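Local coordinates for protein aclacinomycin-N/aclacinomycin-A oxidase (Streptomyces galilaeus, PDB 2IPI) that oxidises the terminal sugar of aclacinomycin antibiotics in two successive oxygen-dependent steps, using an FAD cofactor attached through two covalent bonds, at residues G365-K370 with G464-Y469; V394-Y399 with I420-S425; T413-S418 with Y490-Y495. One frame throughout, in Å; residues are numbered along the deposited sequence. Where two conformers were deposited one is given.

Interaction 1: G365-K370 with G464-Y469; sequences GAYLRK and GTFINY. With FAD (flavin-adenine dinucleotide), chain F.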
# COMPACT_ATOMS: atom_id res chain seq x y z
N GLY A 365 2.61 -7.89 -6.63
CA GLY A 365 1.69 -8.50 -5.71
C GLY A 365 0.52 -9.25 -6.28
O GLY A 365 0.46 -9.48 -7.49
N ALA A 366 -0.40 -9.62 -5.38
CA ALA A 366 -1.61 -10.36 -5.69
C ALA A 366 -2.58 -10.46 -4.51
O ALA A 366 -2.19 -10.48 -3.34
CB ALA A 366 -1.28 -11.78 -6.16
N TYR A 367 -3.87 -10.52 -4.82
CA TYR A 367 -4.96 -10.78 -3.90
C TYR A 367 -5.45 -12.23 -4.06
O TYR A 367 -5.90 -12.59 -5.14
CB TYR A 367 -6.15 -9.85 -4.15
CG TYR A 367 -5.99 -8.44 -3.65
CD1 TYR A 367 -6.10 -8.16 -2.28
CD2 TYR A 367 -5.75 -7.38 -4.51
CE1 TYR A 367 -5.96 -6.87 -1.83
CE2 TYR A 367 -5.61 -6.08 -4.06
CZ TYR A 367 -5.71 -5.83 -2.70
OH TYR A 367 -5.58 -4.56 -2.20
N LEU A 368 -5.38 -13.07 -3.02
CA LEU A 368 -5.84 -14.44 -3.18
C LEU A 368 -7.25 -14.62 -2.64
O LEU A 368 -7.53 -14.24 -1.50
CB LEU A 368 -4.95 -15.47 -2.47
CG LEU A 368 -3.44 -15.45 -2.73
CD1 LEU A 368 -2.70 -16.49 -1.89
CD2 LEU A 368 -3.15 -15.67 -4.20
N ARG A 369 -8.13 -15.24 -3.41
CA ARG A 369 -9.47 -15.56 -2.92
C ARG A 369 -9.51 -16.92 -2.25
O ARG A 369 -10.36 -17.17 -1.39
CB ARG A 369 -10.49 -15.56 -4.05
CG ARG A 369 -11.13 -14.21 -4.33
CD ARG A 369 -12.20 -14.37 -5.42
NE ARG A 369 -13.53 -14.45 -4.83
CZ ARG A 369 -14.50 -15.27 -5.25
NH1 ARG A 369 -14.31 -16.17 -6.27
NH2 ARG A 369 -15.67 -15.21 -4.61
N LYS A 370 -8.60 -17.79 -2.68
CA LYS A 370 -8.43 -19.13 -2.14
C LYS A 370 -6.94 -19.46 -2.06
O LYS A 370 -6.14 -18.83 -2.73
CB LYS A 370 -9.14 -20.16 -3.02
CG LYS A 370 -10.65 -20.08 -3.02
CD LYS A 370 -11.28 -20.51 -4.35
CE LYS A 370 -11.88 -21.89 -4.37
NZ LYS A 370 -13.37 -21.95 -4.49
N GLY A 464 -6.96 -10.09 -8.55
CA GLY A 464 -6.06 -9.16 -9.22
C GLY A 464 -4.92 -8.72 -8.34
O GLY A 464 -4.41 -9.45 -7.48
N THR A 465 -4.48 -7.47 -8.55
CA THR A 465 -3.40 -6.99 -7.65
C THR A 465 -3.75 -5.60 -7.14
O THR A 465 -4.87 -5.16 -7.42
CB THR A 465 -2.04 -7.12 -8.34
OG1 THR A 465 -1.03 -6.57 -7.48
CG2 THR A 465 -1.96 -6.37 -9.65
N PHE A 466 -2.88 -4.95 -6.40
CA PHE A 466 -3.11 -3.74 -5.60
C PHE A 466 -2.50 -2.50 -6.21
O PHE A 466 -1.31 -2.54 -6.52
CB PHE A 466 -2.46 -4.01 -4.23
CG PHE A 466 -2.54 -2.94 -3.17
CD1 PHE A 466 -3.70 -2.21 -2.97
CD2 PHE A 466 -1.44 -2.66 -2.38
CE1 PHE A 466 -3.76 -1.23 -1.99
CE2 PHE A 466 -1.48 -1.70 -1.39
CZ PHE A 466 -2.65 -0.99 -1.19
N ILE A 467 -3.22 -1.39 -6.39
CA ILE A 467 -2.64 -0.24 -7.06
C ILE A 467 -1.36 0.28 -6.43
O ILE A 467 -0.47 0.77 -7.13
CB ILE A 467 -3.63 0.95 -7.18
CG1 ILE A 467 -3.89 1.63 -5.84
CG2 ILE A 467 -4.92 0.53 -7.84
CD1 ILE A 467 -5.31 1.57 -5.38
N ASN A 468 -1.17 0.18 -5.12
CA ASN A 468 0.05 0.69 -4.50
C ASN A 468 1.24 -0.24 -4.69
O ASN A 468 2.34 -0.04 -4.15
CB ASN A 468 -0.20 0.93 -3.01
CG ASN A 468 -0.68 2.33 -2.71
OD1 ASN A 468 -1.03 3.12 -3.59
ND2 ASN A 468 -0.69 2.64 -1.42
N TYR A 469 1.01 -1.27 -5.48
CA TYR A 469 1.97 -2.19 -6.03
C TYR A 469 1.99 -2.06 -7.56
O TYR A 469 1.59 -3.00 -8.25
CB TYR A 469 1.62 -3.64 -5.70
CG TYR A 469 1.55 -4.04 -4.25
CD1 TYR A 469 1.05 -5.30 -3.94
CD2 TYR A 469 1.97 -3.22 -3.21
CE1 TYR A 469 0.95 -5.74 -2.63
CE2 TYR A 469 1.88 -3.65 -1.90
CZ TYR A 469 1.38 -4.90 -1.62
OH TYR A 469 1.28 -5.35 -0.32
PA FAD F . 5.08 8.93 -3.46
O1A FAD F . 6.08 8.45 -4.34
O2A FAD F . 5.31 10.33 -3.11
O5B FAD F . 3.65 8.75 -4.09
C5B FAD F . 3.23 7.57 -4.64
C4B FAD F . 2.14 7.83 -5.69
O4B FAD F . 1.21 8.74 -5.16
C3B FAD F . 2.72 8.54 -6.93
O3B FAD F . 1.96 8.27 -8.04
C2B FAD F . 2.57 10.01 -6.58
O2B FAD F . 2.54 10.88 -7.68
C1B FAD F . 1.26 9.96 -5.81
N9A FAD F . 1.06 11.11 -4.92
C8A FAD F . 1.90 11.56 -3.98
N7A FAD F . 1.38 12.60 -3.35
C5A FAD F . 0.19 12.84 -3.91
C6A FAD F . -0.79 13.79 -3.68
N6A FAD F . -0.63 14.61 -2.70
N1A FAD F . -1.90 13.78 -4.40
C2A FAD F . -2.05 12.85 -5.31
N3A FAD F . -1.15 11.92 -5.56
C4A FAD F . -0.03 11.92 -4.89
N1 FAD F . 1.29 0.06 1.39
C2 FAD F . 0.25 -0.52 2.08
O2 FAD F . -0.84 -0.52 1.71
N3 FAD F . 0.54 -1.11 3.28
C4 FAD F . 1.82 -1.14 3.80
O4 FAD F . 1.99 -1.59 4.90
C4X FAD F . 2.86 -0.54 3.09
N5 FAD F . 4.15 -0.56 3.54
C5X FAD F . 5.14 0.08 2.89
C6 FAD F . 6.43 0.13 3.42
C7 FAD F . 7.44 0.73 2.71
C7M FAD F . 8.76 0.84 3.39
C8 FAD F . 7.17 1.39 1.51
C8M FAD F . 8.21 2.32 0.92
C9 FAD F . 5.88 1.35 1.03
C9A FAD F . 4.86 0.68 1.67
N10 FAD F . 3.58 0.63 1.14
C10 FAD F . 2.57 0.07 1.87
C1' FAD F . 3.33 0.73 -0.33
C2' FAD F . 3.09 2.14 -0.87
O2' FAD F . 4.11 2.74 -1.60
C3' FAD F . 2.59 3.12 0.16
O3' FAD F . 1.44 2.67 0.80
C4' FAD F . 2.49 4.47 -0.62
O4' FAD F . 2.37 4.36 -1.98
C5' FAD F . 3.56 5.52 -0.43
O5' FAD F . 3.17 6.72 -1.01
P FAD F . 4.19 7.90 -0.91
O1P FAD F . 3.52 9.13 -0.70
O2P FAD F . 5.10 7.59 0.09
O3P FAD F . 5.04 7.92 -2.24
O HOH W 1 1.39 -5.70 -8.62

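Interaction 2: V394-Y399 with I420-S425; sequences VSLYSY and IKVWMS. With AKY (methyl (2S,4R)-2-ethyl-2,5,7-trihydroxy-6,11-dioxo-4-{[2,3,6-trideoxy-4-O-{2,6-dideoxy-4-O-[(2S,6S)-6-methyl-5-oxotetrahydro-2h -pyran-2-yl]-alpha-D-lyxo-hexopyranosyl}-3-(dimethylamino)-D-ribo-hexopyranosyl]oxy}-1,2,3,4,6,11-hexahydrotetracene-1-c arboxylate), chain E.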
# COMPACT_ATOMS: atom_id res chain seq x y z
N VAL A 394 8.97 -13.94 -0.88
CA VAL A 394 7.53 -13.89 -0.95
C VAL A 394 6.91 -13.62 0.41
O VAL A 394 7.08 -14.39 1.35
CB VAL A 394 6.96 -15.24 -1.47
CG1 VAL A 394 5.44 -15.21 -1.41
CG2 VAL A 394 7.55 -15.53 -2.85
N SER A 395 6.16 -12.53 0.50
CA SER A 395 5.46 -12.23 1.74
C SER A 395 3.98 -12.54 1.62
O SER A 395 3.32 -12.16 0.65
CB SER A 395 5.67 -10.76 2.10
OG SER A 395 7.03 -10.47 2.31
N LEU A 396 3.43 -13.24 2.59
CA LEU A 396 2.00 -13.51 2.62
C LEU A 396 1.40 -12.77 3.82
O LEU A 396 1.90 -12.93 4.93
CB LEU A 396 1.67 -15.00 2.73
CG LEU A 396 2.51 -15.95 1.86
CD1 LEU A 396 2.30 -17.40 2.31
CD2 LEU A 396 2.14 -15.77 0.40
N TYR A 397 0.38 -11.96 3.56
CA TYR A 397 -0.31 -11.19 4.59
C TYR A 397 -1.69 -11.73 4.92
O TYR A 397 -2.51 -11.95 4.03
CB TYR A 397 -0.46 -9.71 4.15
CG TYR A 397 0.88 -9.10 3.84
CD1 TYR A 397 1.53 -9.35 2.62
CD2 TYR A 397 1.51 -8.29 4.76
CE1 TYR A 397 2.77 -8.79 2.35
CE2 TYR A 397 2.74 -7.73 4.50
CZ TYR A 397 3.37 -7.98 3.30
OH TYR A 397 4.60 -7.40 3.05
N SER A 398 -1.93 -11.93 6.21
CA SER A 398 -3.30 -12.20 6.63
C SER A 398 -4.12 -10.97 6.22
O SER A 398 -3.60 -9.85 6.34
CB SER A 398 -3.40 -12.50 8.12
OG SER A 398 -3.02 -11.38 8.91
N TYR A 399 -5.32 -11.18 5.71
CA TYR A 399 -6.15 -10.11 5.14
C TYR A 399 -7.62 -10.43 5.34
O TYR A 399 -8.02 -11.30 6.12
CB TYR A 399 -5.85 -9.92 3.66
CG TYR A 399 -6.13 -8.54 3.09
CD1 TYR A 399 -6.96 -8.40 1.99
CD2 TYR A 399 -5.58 -7.38 3.62
CE1 TYR A 399 -7.24 -7.16 1.43
CE2 TYR A 399 -5.84 -6.14 3.08
CZ TYR A 399 -6.68 -6.03 1.98
OH TYR A 399 -6.94 -4.78 1.45
N ILE A 420 -5.99 -13.43 1.75
CA ILE A 420 -4.57 -13.18 1.88
C ILE A 420 -4.04 -12.27 0.78
O ILE A 420 -4.50 -12.35 -0.35
CB ILE A 420 -3.78 -14.50 1.84
CG1 ILE A 420 -4.09 -15.46 2.99
CG2 ILE A 420 -2.29 -14.25 1.78
CD1 ILE A 420 -3.92 -16.92 2.64
N LYS A 421 -3.10 -11.39 1.11
CA LYS A 421 -2.44 -10.56 0.10
C LYS A 421 -0.97 -10.95 -0.03
O LYS A 421 -0.31 -11.20 0.98
CB LYS A 421 -2.53 -9.10 0.52
CG LYS A 421 -3.14 -8.18 -0.54
CD LYS A 421 -2.50 -6.81 -0.36
CE LYS A 421 -3.51 -5.87 0.29
NZ LYS A 421 -3.78 -4.64 -0.48
N VAL A 422 -0.44 -10.96 -1.25
CA VAL A 422 0.98 -11.33 -1.40
C VAL A 422 1.76 -10.23 -2.09
O VAL A 422 1.25 -9.51 -2.95
CB VAL A 422 1.19 -12.68 -2.13
CG1 VAL A 422 -0.00 -13.61 -1.91
CG2 VAL A 422 1.42 -12.51 -3.62
N TRP A 423 3.02 -10.05 -1.72
CA TRP A 423 3.92 -9.07 -2.32
C TRP A 423 5.27 -9.72 -2.61
O TRP A 423 5.95 -10.11 -1.66
CB TRP A 423 4.14 -7.88 -1.39
CG TRP A 423 4.92 -6.72 -1.95
CD1 TRP A 423 4.53 -5.92 -2.99
CD2 TRP A 423 6.20 -6.24 -1.53
NE1 TRP A 423 5.50 -4.97 -3.22
CE2 TRP A 423 6.54 -5.15 -2.34
CE3 TRP A 423 7.11 -6.62 -0.53
CZ2 TRP A 423 7.72 -4.43 -2.20
CZ3 TRP A 423 8.29 -5.92 -0.39
CH2 TRP A 423 8.60 -4.82 -1.22
N MET A 424 5.66 -9.83 -3.88
CA MET A 424 6.95 -10.47 -4.15
C MET A 424 7.97 -9.46 -4.67
O MET A 424 7.64 -8.56 -5.44
CB MET A 424 6.82 -11.59 -5.18
CG MET A 424 5.60 -12.47 -4.98
SD MET A 424 5.60 -13.77 -6.23
CE MET A 424 4.27 -14.79 -5.61
N SER A 425 9.21 -9.65 -4.23
CA SER A 425 10.27 -8.72 -4.55
C SER A 425 11.65 -9.37 -4.69
O SER A 425 11.85 -10.50 -4.26
CB SER A 425 10.37 -7.64 -3.46
OG SER A 425 10.88 -8.19 -2.26
O15 AKY E . 2.28 -4.20 2.01
C42 AKY E . 3.48 -3.99 2.26
C40 AKY E . 3.98 -4.34 3.69
C38 AKY E . 5.43 -4.19 3.90
C39 AKY E . 4.59 -3.70 1.16
C41 AKY E . 4.81 -4.13 -0.09
O14 AKY E . 5.79 -3.17 1.66
C37 AKY E . 6.31 -3.93 2.74
O13 AKY E . 7.54 -3.45 3.20
C35 AKY E . 8.68 -3.92 2.54
C34 AKY E . 9.47 -4.95 3.36
C36 AKY E . 8.63 -5.71 4.23
O11 AKY E . 10.64 -4.36 4.15
C33 AKY E . 9.54 -2.79 2.00
O12 AKY E . 8.85 -1.76 1.13
C32 AKY E . 10.44 -2.28 2.94
C31 AKY E . 11.35 -3.26 3.38
O7 AKY E . 16.87 -6.69 3.36
C7 AKY E . 18.07 -5.95 3.60
C8 AKY E . 18.15 -5.60 5.04
C9 AKY E . 18.68 -6.76 5.83
O9 AKY E . 17.92 -7.86 5.46
C13 AKY E . 18.61 -6.43 7.28
C14 AKY E . 17.12 -6.21 7.55
C20 AKY E . 19.19 -6.84 3.18
C19 AKY E . 20.13 -7.39 4.05
C10 AKY E . 20.11 -6.92 5.49
C11 AKY E . 21.18 -8.17 3.57
C18 AKY E . 21.33 -8.39 2.20
C17 AKY E . 20.40 -7.83 1.31
C6 AKY E . 19.35 -7.08 1.81
O6 AKY E . 18.44 -6.53 0.98
C12 AKY E . 22.43 -9.13 1.73
O3 AKY E . 23.27 -9.64 2.50
C15 AKY E . 22.61 -9.29 0.33
C1 AKY E . 23.73 -9.96 -0.14
C2 AKY E . 23.98 -10.10 -1.51
C3 AKY E . 23.06 -9.56 -2.40
C16 AKY E . 21.68 -8.73 -0.58
C5 AKY E . 20.57 -8.00 -0.09
O5 AKY E . 19.72 -7.42 -0.80
C4 AKY E . 21.93 -8.88 -1.95
O4 AKY E . 21.08 -8.37 -2.88
O18 AKY E . 12.18 -3.85 2.36
C45 AKY E . 15.92 -5.92 2.61
C43 AKY E . 20.84 -5.59 5.53
O16 AKY E . 20.79 -4.79 4.58
O17 AKY E . 21.60 -5.24 6.61
C44 AKY E . 22.94 -5.04 6.15
O19 AKY E . 15.66 -4.65 3.17
C47 AKY E . 13.47 -5.87 1.99
N11 AKY E . 13.07 -5.84 0.57
C52 AKY E . 12.00 -6.67 0.13
C51 AKY E . 13.20 -4.61 -0.13
C46 AKY E . 14.63 -6.72 2.49
C48 AKY E . 13.25 -4.66 2.90
C49 AKY E . 14.51 -3.81 2.96
C50 AKY E . 14.62 -2.52 2.14
O HOH W 2 -5.61 -2.24 0.90

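Interaction 3: T413-S418 with Y490-Y495; sequences TAQRDS and YYKGNY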
# COMPACT_ATOMS: atom_id res chain seq x y z
N THR A 413 -11.77 0.83 -3.97
CA THR A 413 -11.05 -0.39 -3.64
C THR A 413 -12.03 -1.57 -3.77
O THR A 413 -12.86 -1.81 -2.88
CB THR A 413 -10.42 -0.44 -2.25
OG1 THR A 413 -11.42 -0.58 -1.25
CG2 THR A 413 -9.70 0.85 -1.96
N ALA A 414 -11.89 -2.23 -4.91
CA ALA A 414 -12.84 -3.26 -5.30
C ALA A 414 -12.62 -4.57 -4.57
O ALA A 414 -13.57 -5.27 -4.23
CB ALA A 414 -12.76 -3.50 -6.80
N GLN A 415 -11.37 -4.92 -4.32
CA GLN A 415 -11.06 -6.25 -3.80
C GLN A 415 -11.63 -6.47 -2.42
O GLN A 415 -10.98 -6.24 -1.41
CB GLN A 415 -9.54 -6.44 -3.82
CG GLN A 415 -8.97 -6.57 -5.23
CD GLN A 415 -8.54 -5.25 -5.84
OE1 GLN A 415 -8.05 -5.21 -6.98
NE2 GLN A 415 -8.70 -4.15 -5.11
N ARG A 416 -12.88 -6.92 -2.34
CA ARG A 416 -13.50 -7.09 -1.02
C ARG A 416 -13.87 -8.54 -0.73
O ARG A 416 -14.85 -8.78 -0.03
CB ARG A 416 -14.72 -6.17 -0.91
CG ARG A 416 -14.34 -4.70 -1.08
CD ARG A 416 -13.51 -4.15 0.08
NE ARG A 416 -13.43 -2.69 -0.02
CZ ARG A 416 -13.30 -1.87 1.03
NH1 ARG A 416 -13.24 -2.37 2.25
NH2 ARG A 416 -13.24 -0.56 0.82
N ASP A 417 -13.11 -9.52 -1.22
CA ASP A 417 -13.44 -10.91 -0.82
C ASP A 417 -12.18 -11.77 -1.01
O ASP A 417 -12.24 -12.83 -1.62
CB ASP A 417 -14.63 -11.45 -1.59
CG ASP A 417 -15.08 -12.85 -1.25
OD1 ASP A 417 -15.27 -13.67 -2.17
OD2 ASP A 417 -15.27 -13.20 -0.06
N SER A 418 -11.08 -11.24 -0.47
CA SER A 418 -9.80 -11.92 -0.44
C SER A 418 -9.42 -12.28 1.00
O SER A 418 -9.83 -11.61 1.95
CB SER A 418 -8.70 -11.09 -1.10
OG SER A 418 -8.94 -10.98 -2.50
N TYR A 490 -6.24 -4.33 -11.66
CA TYR A 490 -6.17 -3.52 -10.44
C TYR A 490 -7.53 -3.09 -9.91
O TYR A 490 -7.69 -2.88 -8.69
CB TYR A 490 -5.32 -2.28 -10.74
CG TYR A 490 -3.84 -2.46 -10.67
CD1 TYR A 490 -3.05 -2.14 -11.78
CD2 TYR A 490 -3.17 -2.93 -9.55
CE1 TYR A 490 -1.67 -2.29 -11.77
CE2 TYR A 490 -1.79 -3.08 -9.53
CZ TYR A 490 -1.04 -2.77 -10.63
OH TYR A 490 0.34 -2.91 -10.62
N TYR A 491 -8.54 -2.87 -10.74
CA TYR A 491 -9.78 -2.25 -10.28
C TYR A 491 -11.03 -3.07 -10.56
O TYR A 491 -12.12 -2.61 -10.17
CB TYR A 491 -9.97 -0.90 -10.99
CG TYR A 491 -8.86 0.10 -10.91
CD1 TYR A 491 -8.54 0.75 -9.71
CD2 TYR A 491 -8.11 0.43 -12.02
CE1 TYR A 491 -7.51 1.67 -9.66
CE2 TYR A 491 -7.08 1.35 -11.98
CZ TYR A 491 -6.79 1.97 -10.79
OH TYR A 491 -5.76 2.87 -10.80
N LYS A 492 -10.93 -4.20 -11.23
CA LYS A 492 -12.06 -5.02 -11.66
C LYS A 492 -13.17 -4.17 -12.24
O LYS A 492 -12.89 -3.24 -12.99
CB LYS A 492 -12.57 -5.86 -10.48
CG LYS A 492 -11.44 -6.77 -9.96
CD LYS A 492 -11.75 -7.24 -8.55
CE LYS A 492 -12.90 -8.24 -8.52
NZ LYS A 492 -12.58 -9.57 -7.95
N GLY A 493 -14.43 -4.44 -11.92
CA GLY A 493 -15.54 -3.71 -12.51
C GLY A 493 -15.64 -2.24 -12.19
O GLY A 493 -16.57 -1.57 -12.62
N ASN A 494 -14.69 -1.73 -11.40
CA ASN A 494 -14.75 -0.34 -10.95
C ASN A 494 -14.13 0.64 -11.92
O ASN A 494 -14.35 1.85 -11.78
CB ASN A 494 -14.06 -0.22 -9.59
CG ASN A 494 -15.05 -0.48 -8.47
OD1 ASN A 494 -16.21 -0.82 -8.70
ND2 ASN A 494 -14.57 -0.32 -7.23
N TYR A 495 -13.36 0.17 -12.88
CA TYR A 495 -12.64 1.04 -13.79
C TYR A 495 -13.49 2.01 -14.61
O TYR A 495 -13.06 3.18 -14.72
CB TYR A 495 -11.84 0.20 -14.81
CG TYR A 495 -10.77 0.98 -15.53
CD1 TYR A 495 -10.78 1.04 -16.92
CD2 TYR A 495 -9.74 1.63 -14.85
CE1 TYR A 495 -9.80 1.74 -17.60
CE2 TYR A 495 -8.76 2.33 -15.53
CZ TYR A 495 -8.80 2.39 -16.91
OH TYR A 495 -7.83 3.07 -17.62
O HOH W 3 -9.57 -1.65 -6.52

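Interaction 1: G365-K370 with G464-Y469
The Tyr367 ring meets Thr465 edge-on, with Thr465 O near the ring plane and 3.6 Å from CE2. Its hydroxyl reaches on to the Phe466 ring, where Tyr367 OH lies a tight 3.1 Å from Phe466 CD1. That hydroxyl is also hydrogen-bonded to Lys421 NZ. Phe466 CG is anti to the backbone N (chi1 -179°), which places the ring where the Tyr367 hydroxyl meets it. Asn468 N sits over one face of Phe466. At the ring edge are Tyr469 CD1 and the flavin, with FAD O2 3.4 Å from Phe466 CE2. Phe466 CD2 in turn stands over the centre of one face of Tyr469, and Tyr469 CD1 packs 3.7 Å from Gly365 CA.

Strand 360-368 is an outermost strand of the seven-stranded antiparallel sheet, and the loop carrying 464-469 runs beside it. Tyr367 N donates to Gly464 O over 2.9 Å, at 160° on the hydrogen. Ala366 CA makes a CA-H...O contact with the same carbonyl. Further along, a water accepts from Gly365 N, donates to Tyr469 O and bonds Thr465 OG1. A type I turn from Phe466 to Tyr469, closed by Tyr469 N to Phe466 O, presents Asn468 and Tyr469 to the active site. Asn468 ND2 lies 3.1 Å from FAD O3'. Tyr469, a proton acceptor in catalysis, hydrogen-bonds the bound aclacinomycin through its hydroxyl.

Interaction 2: V394-Y399 with I420-S425
Leu396 and Val422 lie side by side and point the same way, with Leu396 CD2 3.8 Å from Val422 CG1. On the same face Val394 CG2 packs on Met424 CG. Both are non-hydrogen-bonded pairs of an antiparallel ladder. Leu396 CB also touches Ile420 CG2, further along the ladder. Between the apolar pairs and beyond them come the hydrogen-bonded pairs Ser395 with Trp423 and Tyr397 with Lys421, each joined by two backbone bonds. The shortest is Tyr397 N to Lys421 O, 2.8 Å.

The other face of the sheet forms a wall of the substrate pocket. Tyr397 and Trp423 run alongside each other, and Tyr397 CE1 touches Trp423 CB at 4.1 Å. The Tyr397 ring keeps Lys421 O at its edge, in plane. With chi1 at -174° the Trp423 indole extends alongside Tyr397. One face of it receives the terminal sugar of the bound aclacinomycin, and Ser425 CB lies over the opposite face. Tyr397, a proton acceptor in catalysis, brings its hydroxyl to 3.2 Å from AKY C40. Tyr397 OH is buried without a hydrogen-bonding partner in the model.

At the polar edge the bent Lys421 chain crosses Tyr399. Its CE makes a CH-pi contact over the ring, 3.9 Å from the Tyr399 centroid. Tyr367 OH holds Lys421 NZ, and a water bound to Tyr399 OH adds a weak bond.

Strand 290-296 flanks strand 391-398, and strand 360-368 flanks strand 420-428. Helix 262-278 packs against Leu396 and Ile420 through His272 and His276.

Interaction 3: T413-S418 with Y490-Y495
Tyr490 O is linked to Ala414 N through one water, which donates to the carbonyl over 3.1 Å and accepts from Ala414 N over 2.9 Å. The side-chain amide of Gln415 reaches the same carbonyl, with Gln415 CD 3.8 Å from Tyr490 O. Its two ends are probably exchanged in the model, so the bonding there is uncertain. The Gln415 chain gets there by a bend at chi2 (91°).

Beside this, Ala414 points its methyl at the other segment. Ala414 CB lies 3.5 Å from Tyr491 O. The same methyl also meets the side-chain amide of Asn494, through ND2, and more loosely the aliphatic part of Lys492, at CD. Three residues of 490-495 therefore touch this one small group.

The contact joins the end of helix 486-491 to the loop between strands 391-398 and 420-428. Lys492 has a positive phi (44°) and is the first residue to leave the helical path. At this helix end Tyr490 O takes the water and Tyr491 O accepts from Asn494 N. On the loop side Gln415 is the centre of an inverse gamma turn, which redirects the chain just after Ala414.

Glu463 bridges the two segments: one carboxylate oxygen takes Lys492 NZ in a salt bridge, while the other accepts from Ser418 OG and Asp417 N. Asn494 ND2 is bonded to Glu408 O. From the helix, Tyr490 OH reaches away to hydrogen-bond the backbone O of Tyr469, in the active-site loop.

Along the chain the segments come in the order 365-370, 394-399, 413-418, 420-425, 464-469, 490-495. Both segments of interaction 2 thus fall between those of interaction 1, whereas interaction 3 alternates with each of the others. Interactions 1 and 2 share the seven-stranded sheet, in which strands 360-368 and 420-428 are neighbours. Their centres are about 9 Å apart. Interaction 3 is also about 9 Å from interaction 1, centre to centre, but about 17 Å from interaction 2, which it adjoins only in sequence. Interaction 1 is therefore the middle piece. It brings one catalytic tyrosine close to that of interaction 2, while interaction 3 backs its loop with helix 486-491.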